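PDB 2RGY: transcriptional regulator, LacI family from Burkholderia phymatum, which probably regulates transcription by coupling the binding of a small effector, perhaps a sugar, to operator recognition by a DNA-binding domain absent from this construct. Local coordinates for residues F108-R113 against V240-A245; A120-E125 against V274-S279; V133-F138 against E145-F150; A178-L183 against A206-L211. One frame throughout, in Å; residues are numbered along the deposited sequence.

Contact 1: F108-R113 against V240-A245; sequences FCPDHR and VHIPTA
Ile242 and Pro110 bury the most of each other here, with His112 as the third member of the contact. The ring of Pro110 lies over the branch methyl of Ile242, CG to CG2 3.8 Å, and the two side chains cross at about a right angle. With CG1 of Ile242 set beside the backbone N (chi1 -64°), CG2 is swung anti to that N and meets the proline, while CD1 at the other end reaches obliquely to within 4.5 Å of His112 ND1. Pro243 extends the apolar patch, its CD 4.2 Å from Pro110 CB.

Within its own segment, Pro110 also lies against the imidazole of His112: CG stands 3.4 Å above the ring plane, displaced toward the rim. The ring's two nitrogens bond outside the segments, ND1 to Tyr224 OH and NE2 to Asn97 OD1, which fixes its rotation while the proline packs on one face. The backbones bend sharply on both sides, with inverse gamma turns centred on Asp111 and Pro243. The second of these is closed by Thr244 N to Ile242 O at 2.7 Å. Each chain then enters a helix, and the carboxylate of Asp111 caps the first of them at Arg114 N.

One segment leaves the five-stranded parallel sheet for helix 112-125 beside the six-stranded sheet, and the other makes the return journey from strand 238-241 to helix 244-260. These are two of the three strand connections that form the interdomain hinge in LacI-family effector-binding domains, built on the periplasmic-binding-protein fold.

Contact 2: A120-E125 against V274-S279; sequences AATLIE and VSMRAS
Val274 meets Thr122 where helix 112-125 packs over one face of the six-stranded sheet, near its edge, in an alpha/beta subdomain of the periplasmic-binding-protein type. Strand 273-275 is the outermost strand at this edge and the one that runs antiparallel to its neighbour, strand 238-241. Both branches of Val274 face the threonine hydroxyl: CG2 is 3.7 Å from Thr122 OG1, and CG1 is 3.9 Å from the same oxygen. These are packing distances, since the hydroxyl is spent within the helix on Leu118 O.

At Ser275 the strand turns its side chain elsewhere, to Asp226. Met276, a selenomethionine, then comes back to the helix. Its CG starts beside the backbone N, and further bends at chi2 (-65°) and chi3 (-47°) fold the chain over until SE reaches the threonine. The threonine and selenomethionine chains run alongside one another, pointing opposite ways. Beyond Met276 the chain turns away from helix 112-125, Arg277 forming a salt bridge with Asp226 and Ser279 OG bonding to Thr238 N and Val221 O.

Thr122 is thus shared out by its branches: OG1, bonded to Leu118 O, merely packs on the valine, while the methyl, anti to the backbone N, meets the selenium, with Thr122 CG2 3.9 Å from Met276 SE.

Contact 3: V133-F138 against E145-F150; sequences VISGPF and ERLDGF
Ser135 OG donates to Gly136 O over 2.8 Å, in the carbonyl plane and on a lone pair, while its CB packs on Leu147 across the contact. A chi1 of 85° holds the hydroxyl between the backbone N and the carbonyl carbon, from where it can reach the carbonyl of the next residue. The serine thereby satisfies its polar end within its own segment and offers carbon to the helix: Ser135 CB lies 3.9 Å from Leu147 CD2.

The same methyl serves Val133 as well, CD2 to Val133 CG1 again 3.9 Å, so that Leu147 touches two strand residues one position apart. Ile134, between them, points away to the other side of the sheet. This is the first half of a beta-alpha-beta crossover. Strand 131-135 leads into helix 141-155, and the axes of residues 133-135 and 145-150 lie 10.7 Å apart at 161°, nearly antiparallel, before strand 166-168 takes its place beside the first.

Phe150 supplies the tightest approach. Carried anti to the backbone N (chi1 -179°), the ring of Phe150 and the side chain of Val133 approach from opposite directions and meet obliquely, Phe150 CE2 3.3 Å from Val133 CG2, with CZ a little farther off. The ring is also stacked with Phe194 of the adjoining strand 192-195. At the exposed end of the contact, past the strand, Phe138 approaches Leu147 more loosely and obliquely, CE2 to CD1 4.4 Å.

Contact 4: A178-L183 against A206-L211; sequences AATCQL and ARFQQL
Two helices of the C-terminal subdomain pack side by side here, 173-186 against the end of 198-210, with the segment axes 10.0 Å apart and inclined at 50°. Thr180 is the residue at the centre. Its methyl, CG2, lies 3.6 Å from CE2 of Phe208 and 3.8 Å from CB of Arg207, and so sits between the phenyl ring and the base of the arginine. The ring is met obliquely. The hydroxyl of Thr180 is engaged along its own helix with Gly176 O, and its methyl is anti to the backbone N, directed across the interface.

One residue further on, Cys181 lies alongside the arginine chain, SG 3.6 Å from NE and 3.9 Å from CD of Arg207. No hydrogen bond is made there, and the sulfur approaches the guanidinium obliquely. A bend at chi2 (47°) turns the arginine along its helix toward the C-terminal end, where NH1 donates to Gln210 OE1 over 3.0 Å, with the acceptor close to the guanidinium plane. Leu211 CD1 lies over one face of that group, 3.2 Å above its plane but offset toward the rim. Tyr177 OH bonds to the same glutamine oxygen and so ties it to the first helix. On another side of helix 198-210, Ala206 and Gln209 pack against Tyr232 and Pro235 of the second subunit.

The cation is therefore held by a neutral amide of its own segment while its aliphatic carbons do the packing. Between the two segments the attraction is essentially van der Waals, with no charge pairing across the interface.

Contacts 1 and 3 are buried, whereas contacts 2 and 4 are partly open. Contacts 1 and 2 share helix 112-125, and their other segments use the neighbouring strands 238-241 and 273-275. His112 of contact 1 and Ala120 of contact 2 both touch helix 141-155 of contact 3, His112 at Arg146 and Ala120 at Phe150. Contact 4 lies across the sheet: Ile134, turned from contact 3, packs on Ala179 and Thr180, while contact 1 is about 16 Å off at nearest atoms. All four are essentially apolar between their segments. Prolines shape the hinge, branched and aromatic groups the core, and selenium or arginine carbons the margins.

Contact 1: F108-R113 against V240-A245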
# COMPACT_ATOMS: atom_id res chain seq x y z
N PHE A 108 1.03 -7.97 21.53
CA PHE A 108 -0.01 -6.96 21.37
C PHE A 108 -0.91 -7.46 20.25
O PHE A 108 -0.54 -7.46 19.08
CB PHE A 108 0.62 -5.62 21.04
CG PHE A 108 1.25 -4.96 22.23
CD1 PHE A 108 0.55 -3.97 22.94
CD2 PHE A 108 2.51 -5.36 22.69
CE1 PHE A 108 1.09 -3.40 24.09
CE2 PHE A 108 3.06 -4.80 23.85
CZ PHE A 108 2.36 -3.81 24.55
N CYS A 109 -2.11 -7.90 20.63
CA CYS A 109 -3.04 -8.47 19.67
C CYS A 109 -4.47 -8.04 19.90
O CYS A 109 -4.95 -8.02 21.03
CB CYS A 109 -2.94 -10.00 19.76
SG CYS A 109 -3.58 -10.94 18.34
N PRO A 110 -5.19 -7.68 18.83
CA PRO A 110 -6.58 -7.27 19.03
C PRO A 110 -7.45 -8.52 19.27
O PRO A 110 -6.95 -9.64 19.25
CB PRO A 110 -6.92 -6.57 17.72
CG PRO A 110 -6.17 -7.39 16.72
CD PRO A 110 -4.82 -7.60 17.40
N ASP A 111 -8.74 -8.31 19.50
CA ASP A 111 -9.65 -9.41 19.75
C ASP A 111 -10.24 -9.91 18.42
O ASP A 111 -11.33 -9.49 18.03
CB ASP A 111 -10.77 -8.95 20.68
CG ASP A 111 -11.68 -10.08 21.11
OD1 ASP A 111 -12.51 -9.87 22.02
OD2 ASP A 111 -11.56 -11.19 20.55
N HIS A 112 -9.52 -10.80 17.74
CA HIS A 112 -9.97 -11.33 16.45
C HIS A 112 -11.24 -12.18 16.55
O HIS A 112 -12.03 -12.24 15.61
CB HIS A 112 -8.86 -12.15 15.79
CG HIS A 112 -7.72 -11.32 15.29
ND1 HIS A 112 -7.88 -10.31 14.37
CD2 HIS A 112 -6.39 -11.34 15.59
CE1 HIS A 112 -6.71 -9.74 14.13
NE2 HIS A 112 -5.79 -10.35 14.86
N ARG A 113 -11.42 -12.84 17.69
CA ARG A 113 -12.60 -13.68 17.90
C ARG A 113 -13.81 -12.76 17.77
O ARG A 113 -14.74 -13.03 17.02
CB ARG A 113 -12.56 -14.31 19.29
CG ARG A 113 -13.56 -15.42 19.54
CD ARG A 113 -13.42 -15.91 20.97
NE ARG A 113 -13.59 -17.36 21.09
CZ ARG A 113 -13.60 -18.02 22.25
NH1 ARG A 113 -13.45 -17.36 23.40
NH2 ARG A 113 -13.79 -19.34 22.27
N VAL A 240 -14.77 -4.80 9.09
CA VAL A 240 -14.59 -4.89 10.53
C VAL A 240 -13.35 -4.04 10.83
O VAL A 240 -12.28 -4.25 10.26
CB VAL A 240 -14.34 -6.35 10.97
CG1 VAL A 240 -13.95 -6.40 12.43
CG2 VAL A 240 -15.59 -7.20 10.72
N HIS A 241 -13.52 -3.06 11.71
CA HIS A 241 -12.43 -2.16 12.06
C HIS A 241 -11.52 -2.69 13.17
O HIS A 241 -11.94 -2.85 14.31
CB HIS A 241 -12.98 -0.81 12.49
CG HIS A 241 -11.90 0.16 12.87
ND1 HIS A 241 -11.18 0.86 11.93
CD2 HIS A 241 -11.39 0.49 14.08
CE1 HIS A 241 -10.26 1.59 12.55
NE2 HIS A 241 -10.36 1.38 13.85
N ILE A 242 -10.26 -2.92 12.82
CA ILE A 242 -9.24 -3.41 13.76
C ILE A 242 -8.34 -2.24 14.16
O ILE A 242 -7.81 -1.54 13.30
CB ILE A 242 -8.37 -4.50 13.10
CG1 ILE A 242 -9.23 -5.72 12.75
CG2 ILE A 242 -7.23 -4.89 14.02
CD1 ILE A 242 -9.91 -6.37 13.97
N PRO A 243 -8.13 -2.03 15.48
CA PRO A 243 -7.29 -0.93 15.97
C PRO A 243 -5.81 -1.20 15.79
O PRO A 243 -5.07 -1.32 16.76
CB PRO A 243 -7.69 -0.84 17.44
CG PRO A 243 -7.82 -2.28 17.80
CD PRO A 243 -8.55 -2.89 16.59
N THR A 244 -5.38 -1.27 14.54
CA THR A 244 -3.99 -1.55 14.21
C THR A 244 -3.02 -0.44 14.57
O THR A 244 -1.93 -0.71 15.08
CB THR A 244 -3.87 -1.87 12.71
OG1 THR A 244 -4.56 -3.10 12.45
CG2 THR A 244 -2.40 -2.01 12.30
N ALA A 245 -3.39 0.81 14.32
CA ALA A 245 -2.52 1.93 14.64
C ALA A 245 -2.28 2.02 16.15
O ALA A 245 -1.15 2.23 16.59
CB ALA A 245 -3.12 3.23 14.13

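Contact 2: A120-E125 against V274-S279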
# COMPACT_ATOMS: atom_id res chain seq x y z
N ALA A 120 -19.95 -11.84 11.16
CA ALA A 120 -21.08 -12.73 11.01
C ALA A 120 -22.38 -12.02 11.38
O ALA A 120 -23.37 -12.11 10.66
CB ALA A 120 -20.90 -13.98 11.86
N ALA A 121 -22.38 -11.31 12.51
CA ALA A 121 -23.57 -10.62 12.98
C ALA A 121 -24.05 -9.56 11.99
O ALA A 121 -25.25 -9.35 11.84
CB ALA A 121 -23.31 -9.98 14.33
N THR A 122 -23.11 -8.89 11.34
CA THR A 122 -23.47 -7.87 10.37
C THR A 122 -24.28 -8.55 9.27
O THR A 122 -25.39 -8.13 8.94
CB THR A 122 -22.23 -7.19 9.74
OG1 THR A 122 -21.39 -6.66 10.77
CG2 THR A 122 -22.66 -6.06 8.82
N LEU A 123 -23.73 -9.62 8.71
CA LEU A 123 -24.40 -10.35 7.64
C LEU A 123 -25.73 -10.95 8.09
O LEU A 123 -26.76 -10.78 7.43
CB LEU A 123 -23.49 -11.47 7.12
CG LEU A 123 -22.22 -10.98 6.41
CD1 LEU A 123 -21.34 -12.16 6.03
CD2 LEU A 123 -22.61 -10.16 5.18
N ILE A 124 -25.72 -11.65 9.21
CA ILE A 124 -26.94 -12.26 9.69
C ILE A 124 -28.03 -11.24 10.01
O ILE A 124 -29.19 -11.46 9.69
CB ILE A 124 -26.67 -13.16 10.91
CG1 ILE A 124 -25.93 -14.42 10.44
CG2 ILE A 124 -28.00 -13.55 11.57
CD1 ILE A 124 -25.21 -15.15 11.54
N GLU A 125 -27.65 -10.12 10.60
CA GLU A 125 -28.61 -9.09 10.94
C GLU A 125 -29.25 -8.48 9.70
O GLU A 125 -30.33 -7.88 9.76
CB GLU A 125 -27.95 -8.00 11.79
CG GLU A 125 -27.57 -8.50 13.19
CD GLU A 125 -26.88 -7.45 14.03
OE1 GLU A 125 -26.55 -6.37 13.50
OE2 GLU A 125 -26.66 -7.71 15.24
N VAL A 274 -17.56 -2.21 13.56
CA VAL A 274 -17.79 -2.43 12.14
C VAL A 274 -17.98 -1.10 11.43
O VAL A 274 -18.80 -0.28 11.85
CB VAL A 274 -19.01 -3.31 11.89
CG1 VAL A 274 -19.31 -3.37 10.42
CG2 VAL A 274 -18.75 -4.71 12.41
N SER A 275 -17.21 -0.89 10.38
CA SER A 275 -17.33 0.33 9.61
C SER A 275 -18.33 0.08 8.50
O SER A 275 -18.01 -0.51 7.47
CB SER A 275 -15.97 0.72 9.03
OG SER A 275 -15.04 0.93 10.09
N MSE A 276 -19.57 0.50 8.73
CA MSE A 276 -20.64 0.29 7.77
C MSE A 276 -20.52 1.24 6.59
O MSE A 276 -20.53 2.45 6.75
CB MSE A 276 -22.01 0.50 8.43
CG MSE A 276 -22.51 -0.65 9.29
SE MSE A 276 -22.86 -2.21 8.39
CE MSE A 276 -23.79 -1.62 7.01
N ARG A 277 -20.40 0.67 5.39
CA ARG A 277 -20.30 1.48 4.19
C ARG A 277 -21.39 1.07 3.23
O ARG A 277 -22.55 1.02 3.63
CB ARG A 277 -18.89 1.36 3.59
CG ARG A 277 -17.82 1.84 4.57
CD ARG A 277 -16.61 2.44 3.88
NE ARG A 277 -15.63 2.99 4.82
CZ ARG A 277 -14.82 2.25 5.58
NH1 ARG A 277 -14.86 0.93 5.51
NH2 ARG A 277 -13.96 2.85 6.39
N ALA A 278 -21.06 0.73 1.99
CA ALA A 278 -22.11 0.38 1.04
C ALA A 278 -22.10 -1.01 0.43
O ALA A 278 -22.88 -1.29 -0.48
CB ALA A 278 -22.14 1.43 -0.07
N SER A 279 -21.23 -1.90 0.91
CA SER A 279 -21.16 -3.23 0.33
C SER A 279 -22.09 -4.26 0.98
O SER A 279 -22.19 -5.38 0.51
CB SER A 279 -19.73 -3.76 0.37
OG SER A 279 -19.29 -3.85 1.70

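Contact 3: V133-F138 against E145-F150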
# COMPACT_ATOMS: atom_id res chain seq x y z
N VAL A 133 -17.25 -17.91 2.84
CA VAL A 133 -16.06 -17.29 3.41
C VAL A 133 -14.79 -17.54 2.60
O VAL A 133 -14.54 -18.64 2.13
CB VAL A 133 -15.79 -17.80 4.84
CG1 VAL A 133 -14.56 -17.13 5.39
CG2 VAL A 133 -17.00 -17.56 5.74
N ILE A 134 -13.99 -16.49 2.45
CA ILE A 134 -12.70 -16.57 1.78
C ILE A 134 -11.74 -16.17 2.88
O ILE A 134 -11.72 -15.02 3.30
CB ILE A 134 -12.59 -15.57 0.60
CG1 ILE A 134 -13.51 -16.01 -0.54
CG2 ILE A 134 -11.14 -15.50 0.13
CD1 ILE A 134 -13.53 -15.05 -1.71
N SER A 135 -10.95 -17.12 3.38
CA SER A 135 -10.04 -16.82 4.47
C SER A 135 -8.57 -16.76 4.10
O SER A 135 -8.18 -16.89 2.94
CB SER A 135 -10.23 -17.83 5.60
OG SER A 135 -9.46 -19.01 5.39
N GLY A 136 -7.75 -16.54 5.13
CA GLY A 136 -6.31 -16.51 4.95
C GLY A 136 -5.84 -17.92 5.23
O GLY A 136 -6.67 -18.82 5.37
N PRO A 137 -4.52 -18.15 5.30
CA PRO A 137 -4.05 -19.51 5.57
C PRO A 137 -4.59 -20.06 6.88
O PRO A 137 -4.69 -19.34 7.88
CB PRO A 137 -2.52 -19.35 5.59
CG PRO A 137 -2.32 -17.89 5.91
CD PRO A 137 -3.40 -17.22 5.12
N PHE A 138 -4.95 -21.34 6.86
CA PHE A 138 -5.48 -22.00 8.03
C PHE A 138 -4.45 -22.05 9.16
O PHE A 138 -4.82 -22.21 10.33
CB PHE A 138 -5.93 -23.41 7.67
CG PHE A 138 -7.22 -23.46 6.88
CD1 PHE A 138 -7.63 -24.64 6.26
CD2 PHE A 138 -8.03 -22.31 6.75
CE1 PHE A 138 -8.82 -24.69 5.52
CE2 PHE A 138 -9.22 -22.34 6.02
CZ PHE A 138 -9.62 -23.54 5.40
N GLU A 145 -8.76 -17.63 14.76
CA GLU A 145 -9.62 -17.05 15.79
C GLU A 145 -10.67 -16.17 15.17
O GLU A 145 -11.76 -16.01 15.69
CB GLU A 145 -8.78 -16.28 16.80
CG GLU A 145 -8.24 -17.17 17.90
CD GLU A 145 -6.93 -16.69 18.46
OE1 GLU A 145 -6.83 -15.47 18.77
OE2 GLU A 145 -6.00 -17.52 18.60
N ARG A 146 -10.32 -15.60 14.02
CA ARG A 146 -11.22 -14.75 13.26
C ARG A 146 -12.38 -15.64 12.79
O ARG A 146 -13.56 -15.29 12.92
CB ARG A 146 -10.44 -14.20 12.07
CG ARG A 146 -11.10 -13.12 11.28
CD ARG A 146 -10.06 -12.53 10.33
NE ARG A 146 -8.79 -12.32 11.02
CZ ARG A 146 -7.73 -11.69 10.51
NH1 ARG A 146 -7.78 -11.20 9.27
NH2 ARG A 146 -6.62 -11.57 11.22
N LEU A 147 -12.04 -16.79 12.23
CA LEU A 147 -13.04 -17.74 11.74
C LEU A 147 -13.81 -18.35 12.91
O LEU A 147 -15.02 -18.55 12.83
CB LEU A 147 -12.39 -18.87 10.94
CG LEU A 147 -11.68 -18.54 9.63
CD1 LEU A 147 -11.14 -19.83 9.03
CD2 LEU A 147 -12.64 -17.85 8.66
N ASP A 148 -13.11 -18.67 13.99
CA ASP A 148 -13.76 -19.26 15.15
C ASP A 148 -14.90 -18.36 15.62
O ASP A 148 -16.02 -18.83 15.82
CB ASP A 148 -12.75 -19.46 16.28
CG ASP A 148 -11.92 -20.71 16.09
OD1 ASP A 148 -11.93 -21.31 14.98
OD2 ASP A 148 -11.24 -21.10 17.06
N GLY A 149 -14.61 -17.07 15.78
CA GLY A 149 -15.63 -16.12 16.21
C GLY A 149 -16.75 -16.03 15.20
O GLY A 149 -17.93 -15.91 15.56
N PHE A 150 -16.40 -16.06 13.92
CA PHE A 150 -17.39 -15.99 12.86
C PHE A 150 -18.36 -17.17 13.00
O PHE A 150 -19.58 -16.99 13.01
CB PHE A 150 -16.70 -16.07 11.50
CG PHE A 150 -17.63 -15.99 10.34
CD1 PHE A 150 -18.16 -14.76 9.93
CD2 PHE A 150 -17.97 -17.14 9.62
CE1 PHE A 150 -19.01 -14.68 8.82
CE2 PHE A 150 -18.81 -17.07 8.51
CZ PHE A 150 -19.33 -15.83 8.10

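Contact 4: A178-L183 against A206-L211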
# COMPACT_ATOMS: atom_id res chain seq x y z
N ALA A 178 -8.51 -15.42 -7.12
CA ALA A 178 -8.59 -16.84 -7.43
C ALA A 178 -9.59 -17.55 -6.52
O ALA A 178 -10.30 -18.46 -6.95
CB ALA A 178 -7.21 -17.47 -7.28
N ALA A 179 -9.66 -17.12 -5.26
CA ALA A 179 -10.57 -17.75 -4.32
C ALA A 179 -12.02 -17.41 -4.67
O ALA A 179 -12.91 -18.25 -4.52
CB ALA A 179 -10.24 -17.30 -2.90
N THR A 180 -12.25 -16.19 -5.15
CA THR A 180 -13.61 -15.80 -5.52
C THR A 180 -14.03 -16.63 -6.73
O THR A 180 -15.16 -17.13 -6.79
CB THR A 180 -13.72 -14.29 -5.87
OG1 THR A 180 -13.34 -13.50 -4.73
CG2 THR A 180 -15.15 -13.94 -6.23
N CYS A 181 -13.12 -16.80 -7.68
CA CYS A 181 -13.42 -17.59 -8.87
C CYS A 181 -13.74 -19.04 -8.49
O CYS A 181 -14.70 -19.62 -8.99
CB CYS A 181 -12.24 -17.56 -9.84
SG CYS A 181 -11.98 -15.95 -10.57
N GLN A 182 -12.93 -19.61 -7.61
CA GLN A 182 -13.15 -20.98 -7.18
C GLN A 182 -14.54 -21.11 -6.54
O GLN A 182 -15.24 -22.10 -6.75
CB GLN A 182 -12.07 -21.40 -6.17
CG GLN A 182 -12.12 -22.88 -5.78
CD GLN A 182 -11.09 -23.26 -4.72
OE1 GLN A 182 -9.90 -22.96 -4.86
NE2 GLN A 182 -11.54 -23.93 -3.67
N LEU A 183 -14.94 -20.09 -5.79
CA LEU A 183 -16.23 -20.08 -5.13
C LEU A 183 -17.38 -20.07 -6.13
O LEU A 183 -18.29 -20.89 -6.04
CB LEU A 183 -16.35 -18.87 -4.20
CG LEU A 183 -17.69 -18.65 -3.51
CD1 LEU A 183 -18.03 -19.84 -2.61
CD2 LEU A 183 -17.63 -17.36 -2.71
N ALA A 206 -13.91 -7.18 -7.51
CA ALA A 206 -13.39 -7.08 -8.87
C ALA A 206 -14.01 -8.13 -9.75
O ALA A 206 -14.45 -7.83 -10.86
CB ALA A 206 -11.88 -7.23 -8.87
N ARG A 207 -14.06 -9.37 -9.26
CA ARG A 207 -14.63 -10.48 -10.00
C ARG A 207 -16.12 -10.29 -10.21
O ARG A 207 -16.62 -10.41 -11.32
CB ARG A 207 -14.36 -11.80 -9.26
CG ARG A 207 -14.82 -13.04 -10.02
CD ARG A 207 -14.36 -12.98 -11.47
NE ARG A 207 -14.67 -14.20 -12.20
CZ ARG A 207 -14.59 -14.32 -13.53
NH1 ARG A 207 -14.20 -13.30 -14.27
NH2 ARG A 207 -14.90 -15.47 -14.11
N PHE A 208 -16.83 -9.98 -9.13
CA PHE A 208 -18.27 -9.77 -9.21
C PHE A 208 -18.62 -8.72 -10.26
O PHE A 208 -19.60 -8.86 -10.98
CB PHE A 208 -18.82 -9.32 -7.85
CG PHE A 208 -18.79 -10.39 -6.80
CD1 PHE A 208 -19.03 -10.08 -5.46
CD2 PHE A 208 -18.51 -11.72 -7.14
CE1 PHE A 208 -19.01 -11.06 -4.47
CE2 PHE A 208 -18.49 -12.73 -6.15
CZ PHE A 208 -18.74 -12.38 -4.81
N GLN A 209 -17.82 -7.66 -10.35
CA GLN A 209 -18.07 -6.60 -11.31
C GLN A 209 -17.86 -7.12 -12.73
O GLN A 209 -18.61 -6.77 -13.65
CB GLN A 209 -17.16 -5.40 -11.03
CG GLN A 209 -17.54 -4.08 -11.74
CD GLN A 209 -17.12 -4.04 -13.20
OE1 GLN A 209 -16.15 -4.70 -13.60
NE2 GLN A 209 -17.83 -3.26 -14.00
N GLN A 210 -16.85 -7.97 -12.91
CA GLN A 210 -16.56 -8.54 -14.22
C GLN A 210 -17.71 -9.43 -14.72
O GLN A 210 -17.93 -9.54 -15.92
CB GLN A 210 -15.27 -9.37 -14.19
CG GLN A 210 -14.02 -8.57 -13.81
CD GLN A 210 -12.77 -9.43 -13.73
OE1 GLN A 210 -12.82 -10.66 -13.76
NE2 GLN A 210 -11.62 -8.78 -13.59
N LEU A 211 -18.44 -10.06 -13.79
CA LEU A 211 -19.52 -10.96 -14.17
C LEU A 211 -20.93 -10.39 -14.05
O LEU A 211 -21.92 -11.09 -14.28
CB LEU A 211 -19.43 -12.26 -13.35
CG LEU A 211 -18.12 -13.03 -13.52
CD1 LEU A 211 -18.03 -14.15 -12.47
CD2 LEU A 211 -18.05 -13.60 -14.92